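Local coordinates for protein LupI (Flavobacterium sp. YS-80-122, PDB 6IY4) that probably inhibits metalloendopeptidases, as a small periplasmic beta-barrel inhibitor of the Inh family directed against a psychrophilic marine protease, at residues L68-Y78 against S81-R92; P3-F12 against C22-R30. All coordinates share one frame; numbering follows the deposited sequence.

Contact 1: L68-Y78 against S81-R92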
loop_
_atom_site.group_PDB
_atom_site.type_symbol
_atom_site.label_atom_id
_atom_site.label_comp_id
_atom_site.label_asym_id
_atom_site.label_seq_id
_atom_site.Cartn_x
_atom_site.Cartn_y
_atom_site.Cartn_z
ATOM N N LEU A 68 -5.276 3.140 4.845
ATOM C CA LEU A 68 -3.959 3.610 5.342
ATOM C C LEU A 68 -3.507 4.764 4.459
ATOM O O LEU A 68 -3.715 4.731 3.241
ATOM C CB LEU A 68 -2.937 2.483 5.296
ATOM C CG LEU A 68 -1.639 2.738 6.048
ATOM C CD1 LEU A 68 -1.891 2.802 7.535
ATOM C CD2 LEU A 68 -0.600 1.671 5.715
ATOM N N PHE A 69 -2.816 5.707 5.052
ATOM C CA PHE A 69 -2.024 6.729 4.353
ATOM C C PHE A 69 -0.562 6.356 4.538
ATOM O O PHE A 69 -0.125 6.160 5.691
ATOM C CB PHE A 69 -2.279 8.135 4.889
ATOM C CG PHE A 69 -1.343 9.135 4.257
ATOM C CD1 PHE A 69 -1.501 9.515 2.933
ATOM C CD2 PHE A 69 -0.287 9.647 4.971
ATOM C CE1 PHE A 69 -0.643 10.417 2.346
ATOM C CE2 PHE A 69 0.577 10.544 4.379
ATOM C CZ PHE A 69 0.397 10.920 3.082
ATOM N N LEU A 70 0.188 6.314 3.442
ATOM C CA LEU A 70 1.652 6.072 3.503
ATOM C C LEU A 70 2.385 7.291 2.952
ATOM O O LEU A 70 1.994 7.818 1.913
ATOM C CB LEU A 70 2.049 4.843 2.690
ATOM C CG LEU A 70 1.316 3.546 3.048
ATOM C CD1 LEU A 70 0.052 3.289 2.229
ATOM C CD2 LEU A 70 2.251 2.345 2.916
ATOM N N GLU A 71 3.445 7.658 3.626
ATOM C CA GLU A 71 4.313 8.769 3.171
ATOM C C GLU A 71 5.287 8.250 2.115
ATOM O O GLU A 71 5.875 7.191 2.292
ATOM C CB GLU A 71 5.004 9.311 4.415
ATOM C CG GLU A 71 5.899 10.499 4.226
ATOM C CD GLU A 71 6.355 11.050 5.576
ATOM O OE1 GLU A 71 6.262 10.310 6.601
ATOM O OE2 GLU A 71 6.779 12.234 5.609
ATOM N N LEU A 72 5.537 9.061 1.100
ATOM C CA LEU A 72 6.582 8.834 0.087
ATOM C C LEU A 72 7.914 9.069 0.763
ATOM O O LEU A 72 8.066 10.161 1.395
ATOM C CB LEU A 72 6.359 9.825 -1.047
ATOM C CG LEU A 72 7.301 9.705 -2.228
ATOM C CD1 LEU A 72 7.338 8.322 -2.816
ATOM C CD2 LEU A 72 6.883 10.742 -3.257
ATOM N N ARG A 73 8.820 8.095 0.696
ATOM C CA ARG A 73 10.132 8.241 1.382
ATOM C C ARG A 73 11.218 8.586 0.369
ATOM O O ARG A 73 12.074 9.393 0.667
ATOM C CB ARG A 73 10.437 7.002 2.219
ATOM C CG ARG A 73 9.474 6.812 3.382
ATOM C CD ARG A 73 10.001 7.140 4.779
ATOM N NE ARG A 73 10.776 8.357 4.808
ATOM C CZ ARG A 73 10.265 9.576 4.811
ATOM N NH1 ARG A 73 8.954 9.742 4.819
ATOM N NH2 ARG A 73 11.065 10.629 4.799
ATOM N N GLU A 74 11.172 7.991 -0.791
ATOM C CA GLU A 74 12.215 8.058 -1.834
ATOM C C GLU A 74 11.627 7.297 -3.000
ATOM O O GLU A 74 10.582 6.641 -2.825
ATOM C CB GLU A 74 13.514 7.366 -1.451
ATOM C CG GLU A 74 13.301 5.887 -1.342
ATOM C CD GLU A 74 14.478 5.064 -0.897
ATOM O OE1 GLU A 74 14.334 4.333 0.107
ATOM O OE2 GLU A 74 15.512 5.126 -1.593
ATOM N N ALA A 75 12.262 7.375 -4.145
ATOM C CA ALA A 75 11.712 6.790 -5.372
ATOM C C ALA A 75 11.318 5.333 -5.118
ATOM O O ALA A 75 12.161 4.552 -4.697
ATOM C CB ALA A 75 12.749 6.888 -6.463
ATOM N N GLY A 76 10.050 5.016 -5.384
ATOM C CA GLY A 76 9.581 3.625 -5.316
ATOM C C GLY A 76 9.478 3.112 -3.896
ATOM O O GLY A 76 9.546 1.909 -3.726
ATOM N N ARG A 77 9.298 3.964 -2.896
ATOM C CA ARG A 77 9.110 3.476 -1.503
ATOM C C ARG A 77 8.137 4.366 -0.739
ATOM O O ARG A 77 8.341 5.598 -0.714
ATOM C CB ARG A 77 10.440 3.468 -0.741
ATOM C CG ARG A 77 10.346 2.933 0.683
ATOM C CD ARG A 77 11.701 3.031 1.372
ATOM N NE ARG A 77 11.659 2.512 2.729
ATOM C CZ ARG A 77 12.009 1.280 3.097
ATOM N NH1 ARG A 77 12.429 0.392 2.215
ATOM N NH2 ARG A 77 11.923 0.938 4.361
ATOM N N TYR A 78 7.136 3.747 -0.133
ATOM C CA TYR A 78 6.226 4.422 0.819
ATOM C C TYR A 78 6.273 3.698 2.153
ATOM O O TYR A 78 6.523 2.504 2.196
ATOM C CB TYR A 78 4.788 4.407 0.321
ATOM C CG TYR A 78 4.507 5.115 -0.967
ATOM C CD1 TYR A 78 4.548 4.427 -2.154
ATOM C CD2 TYR A 78 4.133 6.435 -0.977
ATOM C CE1 TYR A 78 4.231 5.050 -3.350
ATOM C CE2 TYR A 78 3.848 7.080 -2.157
ATOM C CZ TYR A 78 3.897 6.381 -3.350
ATOM O OH TYR A 78 3.631 6.959 -4.553
ATOM N N SER A 81 2.263 4.402 8.989
ATOM C CA SER A 81 2.175 4.111 10.433
ATOM C C SER A 81 0.890 3.349 10.658
ATOM O O SER A 81 -0.172 3.949 10.485
ATOM C CB SER A 81 2.165 5.357 11.245
ATOM O OG SER A 81 3.401 6.053 11.124
ATOM N N VAL A 82 1.002 2.110 11.081
ATOM C CA VAL A 82 -0.191 1.267 11.356
ATOM C C VAL A 82 -0.475 1.261 12.861
ATOM O O VAL A 82 0.470 1.387 13.606
ATOM C CB VAL A 82 0.017 -0.149 10.820
ATOM C CG1 VAL A 82 -1.191 -1.006 11.123
ATOM C CG2 VAL A 82 0.278 -0.142 9.325
ATOM N N GLU A 83 -1.744 1.077 13.249
ATOM C CA GLU A 83 -2.186 0.784 14.647
ATOM C C GLU A 83 -1.318 -0.332 15.237
ATOM O O GLU A 83 -0.914 -1.240 14.492
ATOM C CB GLU A 83 -3.645 0.315 14.699
ATOM C CG GLU A 83 -4.634 1.288 14.073
ATOM C CD GLU A 83 -6.097 0.905 14.228
ATOM O OE1 GLU A 83 -6.691 1.257 15.277
ATOM O OE2 GLU A 83 -6.640 0.255 13.296
ATOM N N GLY A 84 -1.043 -0.267 16.538
ATOM C CA GLY A 84 -0.111 -1.186 17.214
ATOM C C GLY A 84 1.331 -0.781 16.976
ATOM O O GLY A 84 2.197 -1.653 17.127
ATOM N N SER A 85 1.568 0.495 16.617
ATOM C CA SER A 85 2.904 1.120 16.375
ATOM C C SER A 85 3.761 0.268 15.426
ATOM O O SER A 85 4.972 0.085 15.674
ATOM C CB SER A 85 3.618 1.404 17.662
ATOM O OG SER A 85 3.707 2.804 17.857
ATOM N N LYS A 86 3.150 -0.225 14.360
ATOM C CA LYS A 86 3.870 -0.961 13.299
ATOM C C LYS A 86 4.068 0.009 12.120
ATOM O O LYS A 86 3.363 1.042 12.079
ATOM C CB LYS A 86 3.068 -2.227 12.992
ATOM C CG LYS A 86 2.993 -3.207 14.159
ATOM C CD LYS A 86 4.311 -3.922 14.404
ATOM C CE LYS A 86 4.600 -4.213 15.864
ATOM N NZ LYS A 86 6.017 -4.616 16.051
ATOM N N THR A 87 5.022 -0.292 11.233
ATOM C CA THR A 87 5.247 0.444 9.958
ATOM C C THR A 87 5.038 -0.540 8.798
ATOM O O THR A 87 5.655 -1.602 8.801
ATOM C CB THR A 87 6.629 1.085 9.841
ATOM O OG1 THR A 87 6.695 1.922 10.991
ATOM C CG2 THR A 87 6.801 1.895 8.577
ATOM N N LEU A 88 4.148 -0.197 7.889
ATOM C CA LEU A 88 3.957 -0.974 6.644
ATOM C C LEU A 88 4.798 -0.295 5.595
ATOM O O LEU A 88 4.691 0.937 5.416
ATOM C CB LEU A 88 2.492 -0.980 6.220
ATOM C CG LEU A 88 2.171 -1.791 4.972
ATOM C CD1 LEU A 88 2.413 -3.257 5.204
ATOM C CD2 LEU A 88 0.744 -1.566 4.546
ATOM N N VAL A 89 5.651 -1.080 4.985
ATOM C CA VAL A 89 6.566 -0.629 3.927
ATOM C C VAL A 89 6.023 -1.146 2.607
ATOM O O VAL A 89 5.574 -2.312 2.546
ATOM C CB VAL A 89 7.979 -1.189 4.189
ATOM C CG1 VAL A 89 8.943 -0.763 3.101
ATOM C CG2 VAL A 89 8.486 -0.756 5.563
ATOM N N MET A 90 6.048 -0.302 1.586
ATOM C CA MET A 90 5.742 -0.772 0.223
ATOM C C MET A 90 6.882 -0.273 -0.660
ATOM O O MET A 90 7.275 0.886 -0.578
ATOM C CB MET A 90 4.329 -0.398 -0.250
ATOM C CG MET A 90 4.127 0.954 -0.541
ATOM S SD MET A 90 2.338 1.256 -0.910
ATOM C CE MET A 90 2.218 0.897 -2.653
ATOM N N GLN A 91 7.467 -1.165 -1.421
ATOM C CA GLN A 91 8.643 -0.815 -2.238
ATOM C C GLN A 91 8.477 -1.507 -3.565
ATOM O O GLN A 91 8.078 -2.654 -3.545
ATOM C CB GLN A 91 9.934 -1.384 -1.687
ATOM C CG GLN A 91 10.423 -0.743 -0.425
ATOM C CD GLN A 91 11.762 -1.385 -0.158
ATOM O OE1 GLN A 91 11.842 -2.507 0.351
ATOM N NE2 GLN A 91 12.813 -0.701 -0.599
ATOM N N ARG A 92 8.843 -0.852 -4.644
ATOM C CA ARG A 92 8.820 -1.538 -5.957
ATOM C C ARG A 92 9.880 -2.638 -5.965
ATOM O O ARG A 92 10.959 -2.460 -5.375
ATOM C CB ARG A 92 9.049 -0.548 -7.091
ATOM C CG ARG A 92 7.895 0.400 -7.351
ATOM C CD ARG A 92 8.177 1.282 -8.519
ATOM N NE ARG A 92 7.133 2.172 -8.934
ATOM C CZ ARG A 92 6.140 1.893 -9.755
ATOM N NH1 ARG A 92 5.910 0.668 -10.217
ATOM N NH2 ARG A 92 5.334 2.865 -10.109
#

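Contact 2: P3-F12 against C22-R30. Unlike the reference sequence in segment 22-30: Leu26 (reference Ser).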
loop_
_atom_site.group_PDB
_atom_site.type_symbol
_atom_site.label_atom_id
_atom_site.label_comp_id
_atom_site.label_asym_id
_atom_site.label_seq_id
_atom_site.Cartn_x
_atom_site.Cartn_y
_atom_site.Cartn_z
ATOM N N PRO A 3 -1.503 8.437 -11.198
ATOM C CA PRO A 3 -1.627 6.988 -11.061
ATOM C C PRO A 3 -0.671 6.197 -11.961
ATOM O O PRO A 3 -0.122 5.178 -11.531
ATOM C CB PRO A 3 -3.089 6.738 -11.433
ATOM C CG PRO A 3 -3.783 8.006 -10.956
ATOM C CD PRO A 3 -2.805 9.131 -11.254
ATOM N N ALA A 4 -0.480 6.614 -13.214
ATOM C CA ALA A 4 0.381 5.832 -14.131
ATOM C C ALA A 4 1.809 5.761 -13.568
ATOM O O ALA A 4 2.532 4.770 -13.839
ATOM C CB ALA A 4 0.350 6.451 -15.511
ATOM N N GLN A 5 2.238 6.767 -12.805
ATOM C CA GLN A 5 3.614 6.825 -12.260
ATOM C C GLN A 5 3.754 6.018 -10.962
ATOM O O GLN A 5 4.929 5.819 -10.466
ATOM C CB GLN A 5 4.027 8.292 -12.134
ATOM C CG GLN A 5 4.354 8.888 -13.491
ATOM C CD GLN A 5 5.587 8.215 -14.051
ATOM O OE1 GLN A 5 6.631 8.196 -13.411
ATOM N NE2 GLN A 5 5.417 7.500 -15.146
ATOM N N VAL A 6 2.627 5.571 -10.391
ATOM C CA VAL A 6 2.633 4.797 -9.118
ATOM C C VAL A 6 2.217 3.362 -9.419
ATOM O O VAL A 6 2.564 2.497 -8.636
ATOM C CB VAL A 6 1.669 5.461 -8.109
ATOM C CG1 VAL A 6 1.532 4.693 -6.801
ATOM C CG2 VAL A 6 2.041 6.896 -7.834
ATOM N N ALA A 7 1.605 3.080 -10.556
ATOM C CA ALA A 7 1.061 1.732 -10.837
ATOM C C ALA A 7 2.201 0.765 -11.118
ATOM O O ALA A 7 3.273 1.150 -11.593
ATOM C CB ALA A 7 0.103 1.747 -11.992
ATOM N N GLY A 8 1.963 -0.484 -10.820
ATOM C CA GLY A 8 2.879 -1.571 -11.124
ATOM C C GLY A 8 3.080 -2.477 -9.947
ATOM O O GLY A 8 2.217 -2.523 -9.039
ATOM N N SER A 9 4.156 -3.239 -10.008
ATOM C CA SER A 9 4.484 -4.269 -8.997
ATOM C C SER A 9 5.044 -3.641 -7.709
ATOM O O SER A 9 6.041 -2.883 -7.760
ATOM C CB SER A 9 5.463 -5.249 -9.549
ATOM O OG SER A 9 5.648 -6.288 -8.618
ATOM N N TRP A 10 4.447 -3.947 -6.574
ATOM C CA TRP A 10 4.894 -3.443 -5.264
ATOM C C TRP A 10 4.990 -4.599 -4.292
ATOM O O TRP A 10 4.095 -5.456 -4.268
ATOM C CB TRP A 10 3.948 -2.379 -4.731
ATOM C CG TRP A 10 3.998 -1.076 -5.468
ATOM C CD1 TRP A 10 3.307 -0.760 -6.603
ATOM C CD2 TRP A 10 4.791 0.081 -5.142
ATOM N NE1 TRP A 10 3.598 0.508 -6.997
ATOM C CE2 TRP A 10 4.491 1.052 -6.134
ATOM C CE3 TRP A 10 5.693 0.404 -4.119
ATOM C CZ2 TRP A 10 5.061 2.322 -6.095
ATOM C CZ3 TRP A 10 6.239 1.667 -4.088
ATOM C CH2 TRP A 10 5.929 2.598 -5.070
ATOM N N THR A 11 5.962 -4.516 -3.406
ATOM C CA THR A 11 6.164 -5.513 -2.339
ATOM C C THR A 11 5.866 -4.855 -1.004
ATOM O O THR A 11 6.422 -3.760 -0.730
ATOM C CB THR A 11 7.585 -6.050 -2.372
ATOM O OG1 THR A 11 7.762 -6.622 -3.676
ATOM C CG2 THR A 11 7.766 -7.104 -1.314
ATOM N N PHE A 12 4.953 -5.456 -0.265
ATOM C CA PHE A 12 4.488 -4.976 1.047
ATOM C C PHE A 12 5.070 -5.879 2.136
ATOM O O PHE A 12 5.021 -7.107 1.990
ATOM C CB PHE A 12 2.965 -5.030 1.134
ATOM C CG PHE A 12 2.232 -4.022 0.296
ATOM C CD1 PHE A 12 2.052 -4.235 -1.063
ATOM C CD2 PHE A 12 1.699 -2.881 0.856
ATOM C CE1 PHE A 12 1.350 -3.326 -1.831
ATOM C CE2 PHE A 12 1.030 -1.949 0.073
ATOM C CZ PHE A 12 0.845 -2.195 -1.260
ATOM N N CYS A 22 4.637 -9.570 0.672
ATOM C CA CYS A 22 3.544 -9.875 -0.275
ATOM C C CYS A 22 3.708 -8.963 -1.485
ATOM O O CYS A 22 3.823 -7.773 -1.276
ATOM C CB CYS A 22 2.233 -9.607 0.439
ATOM S SG CYS A 22 0.740 -9.783 -0.578
ATOM N N THR A 23 3.758 -9.509 -2.685
ATOM C CA THR A 23 3.851 -8.723 -3.933
ATOM C C THR A 23 2.430 -8.528 -4.449
ATOM O O THR A 23 1.712 -9.565 -4.672
ATOM C CB THR A 23 4.773 -9.403 -4.944
ATOM O OG1 THR A 23 6.030 -9.594 -4.294
ATOM C CG2 THR A 23 4.937 -8.580 -6.206
ATOM N N VAL A 24 2.055 -7.286 -4.771
ATOM C CA VAL A 24 0.698 -6.881 -5.196
ATOM C C VAL A 24 0.881 -5.986 -6.415
ATOM O O VAL A 24 1.729 -5.117 -6.360
ATOM C CB VAL A 24 -0.048 -6.130 -4.092
ATOM C CG1 VAL A 24 -1.440 -5.700 -4.547
ATOM C CG2 VAL A 24 -0.117 -6.945 -2.819
ATOM N N THR A 25 0.063 -6.165 -7.432
ATOM C CA THR A 25 -0.006 -5.191 -8.531
ATOM C C THR A 25 -0.997 -4.072 -8.195
ATOM O O THR A 25 -2.166 -4.366 -7.862
ATOM C CB THR A 25 -0.444 -5.835 -9.841
ATOM O OG1 THR A 25 0.429 -6.920 -10.117
ATOM C CG2 THR A 25 -0.392 -4.825 -10.952
ATOM N N LEU A 26 -0.524 -2.835 -8.299
ATOM C CA LEU A 26 -1.359 -1.615 -8.303
ATOM C C LEU A 26 -1.684 -1.353 -9.761
ATOM O O LEU A 26 -0.788 -1.026 -10.522
ATOM C CB LEU A 26 -0.659 -0.440 -7.633
ATOM C CG LEU A 26 -0.843 -0.338 -6.127
ATOM C CD1 LEU A 26 -0.213 -1.531 -5.387
ATOM C CD2 LEU A 26 -0.257 0.976 -5.633
ATOM N N LYS A 27 -2.920 -1.673 -10.115
ATOM C CA LYS A 27 -3.402 -1.552 -11.505
ATOM C C LYS A 27 -3.583 -0.067 -11.857
ATOM O O LYS A 27 -3.957 0.737 -11.002
ATOM C CB LYS A 27 -4.651 -2.419 -11.641
ATOM C CG LYS A 27 -4.414 -3.894 -11.388
ATOM C CD LYS A 27 -5.388 -4.796 -12.091
ATOM C CE LYS A 27 -6.400 -5.429 -11.171
ATOM N NZ LYS A 27 -7.161 -6.479 -11.894
ATOM N N LYS A 28 -3.377 0.274 -13.113
ATOM C CA LYS A 28 -3.475 1.675 -13.621
ATOM C C LYS A 28 -4.847 2.308 -13.359
ATOM O O LYS A 28 -4.882 3.547 -13.220
ATOM C CB LYS A 28 -3.129 1.677 -15.106
ATOM C CG LYS A 28 -1.629 1.598 -15.338
ATOM C CD LYS A 28 -1.182 1.951 -16.744
ATOM C CE LYS A 28 -1.249 3.433 -17.017
ATOM N NZ LYS A 28 -0.260 3.838 -18.042
ATOM N N ASP A 29 -5.879 1.498 -13.190
ATOM C CA ASP A 29 -7.275 1.956 -12.929
ATOM C C ASP A 29 -7.544 2.088 -11.416
ATOM O O ASP A 29 -8.713 2.193 -10.998
ATOM C CB ASP A 29 -8.274 1.028 -13.613
ATOM C CG ASP A 29 -8.428 -0.316 -12.937
ATOM O OD1 ASP A 29 -7.639 -0.622 -12.011
ATOM O OD2 ASP A 29 -9.367 -1.028 -13.296
ATOM N N ARG A 30 -6.483 2.077 -10.616
ATOM C CA ARG A 30 -6.493 2.349 -9.160
ATOM C C ARG A 30 -7.179 1.207 -8.392
ATOM O O ARG A 30 -7.640 1.444 -7.296
ATOM C CB ARG A 30 -7.043 3.767 -8.923
ATOM C CG ARG A 30 -6.102 4.851 -9.434
ATOM C CD ARG A 30 -6.384 6.219 -8.877
ATOM N NE ARG A 30 -7.764 6.569 -9.169
ATOM C CZ ARG A 30 -8.783 6.534 -8.291
ATOM N NH1 ARG A 30 -8.597 6.184 -7.025
ATOM N NH2 ARG A 30 -10.009 6.840 -8.686
#

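Contact 1: L68-Y78 against S81-R92
Two consecutive beta hairpins of the antiparallel sheet in this Inh-family inhibitor meet here, and Tyr78 and Met90 pair across the second of them. Their backbones exchange two hydrogen bonds, Tyr78 N to Met90 O at 2.9 Å and Met90 N to Tyr78 O, the latter nearly straight at 173°. Two residues on, Arg92 N donates to Gly76 O at 3.0 Å, which ties the type II turn Glu74-Arg77 to the neighbouring strand. The Tyr78 and Met90 side chains run side by side into the interior, with Tyr78 CB 3.6 Å from Met90 CG. Met90 leaves its backbone with CG between N and the carbonyl carbon (chi1 72°) and continues extended to the sulfur, which sets SD 5.0 Å from the Tyr78 ring centroid in an oblique Met-aromatic contact. Trp10 and Leu57 pack around this pair.

On the other face, alongside Gln91, Arg77 extends fully from CG to NE and lays its guanidinium over Val89, whose CG1 meets one face at 3.7 Å from CZ. Its NE forms a salt bridge with Glu79. A leucine in place of Arg77 would probably leave the Glu79 carboxylate without its charged mate and Val89 CG1 without the flat group resting on it.

Strands 68-74 and 86-92, the two neighbours of strand 77-82, cross at 57°, and leucines meet between them. Leu70 CD2 approaches Met90 SD at 4.0 Å. Leu68 CD1 lies 3.6 Å from Ser81 O, Val82 CG2 sits near both branches, and Leu68 CD2 touches Leu88 CD2 at 3.7 Å.

Contact 2: P3-F12 against C22-R30
Strands 8-12 and 22-26 pair antiparallel, their axes at 148°, through three hydrogen-bonded pairs, Gly8-Leu26, Trp10-Val24 and Phe12-Cys22, each closed by two backbone bonds. The bond from Phe12 N to Cys22 O is 2.8 Å long and practically straight (179°). In this beta hairpin the face bearing Trp10, Phe12, Val24 and Leu26 turns inward. Leu26, which differs from the reference serine, sets its branched end beside both aromatic residues: CD1 lies 3.8 Å from Trp10 CD1, oblique to the indole, and also approaches the edge of the Phe12 ring near its plane. Beside it, Phe12 CE1 meets Val24 CB at 3.9 Å, again obliquely.

The indole is fixed from within its own segment. Trp10 CG stands opposite the carbonyl carbon (chi1 -71°), and the ring reaches back so that NE1 donates to Val6 O at 2.8 Å, close to the indole plane. The buried ring nitrogen is thereby satisfied, and the short N-terminal helical turn is joined to the strand.

On the opposite face Thr11 OG1 and Thr23 OG1 form a weak hydrogen bond at 3.5 Å, and Ser9 OG touches the methyl of Thr23. Beyond the strands, Ala7 CB sits 3.3 Å from Leu26 O, the aliphatic part of Lys28 runs by Ala4 and Ala7, and Pro3 CG lies alongside Arg30 CD at 3.8 Å; Arg30 NH1 donates a hydrogen bond to Trp50 O. Cys22 continues into the disulfide with Cys38. The chemistry thus implies a two-sided ribbon, apolar and aromatic inward, hydroxyl-bearing outward, whose register rests on paired backbone bonds.

How the contacts relate
Both contacts belong to one antiparallel sheet, in which strands 86-92 and 8-14 are neighbours, and Gln91 O probably accepts a hydrogen bond from Thr11 N at 2.8 Å across the seam. Their centres lie about 14 Å apart, on opposite sides of the chain's centre. Contact 1 holds inner strands and has mostly buried or partly exposed residues, with leucines and a methionine meeting between strands that flank a shared one. Contact 2 includes the outermost strand 22-26 and more exposed residues; it relies on a longer backbone ladder, with threonines on its outer face. Their interiors merge where Met90 meets Trp10 and Phe12, while Arg92 reaches from contact 1 to the backbone of Ala7.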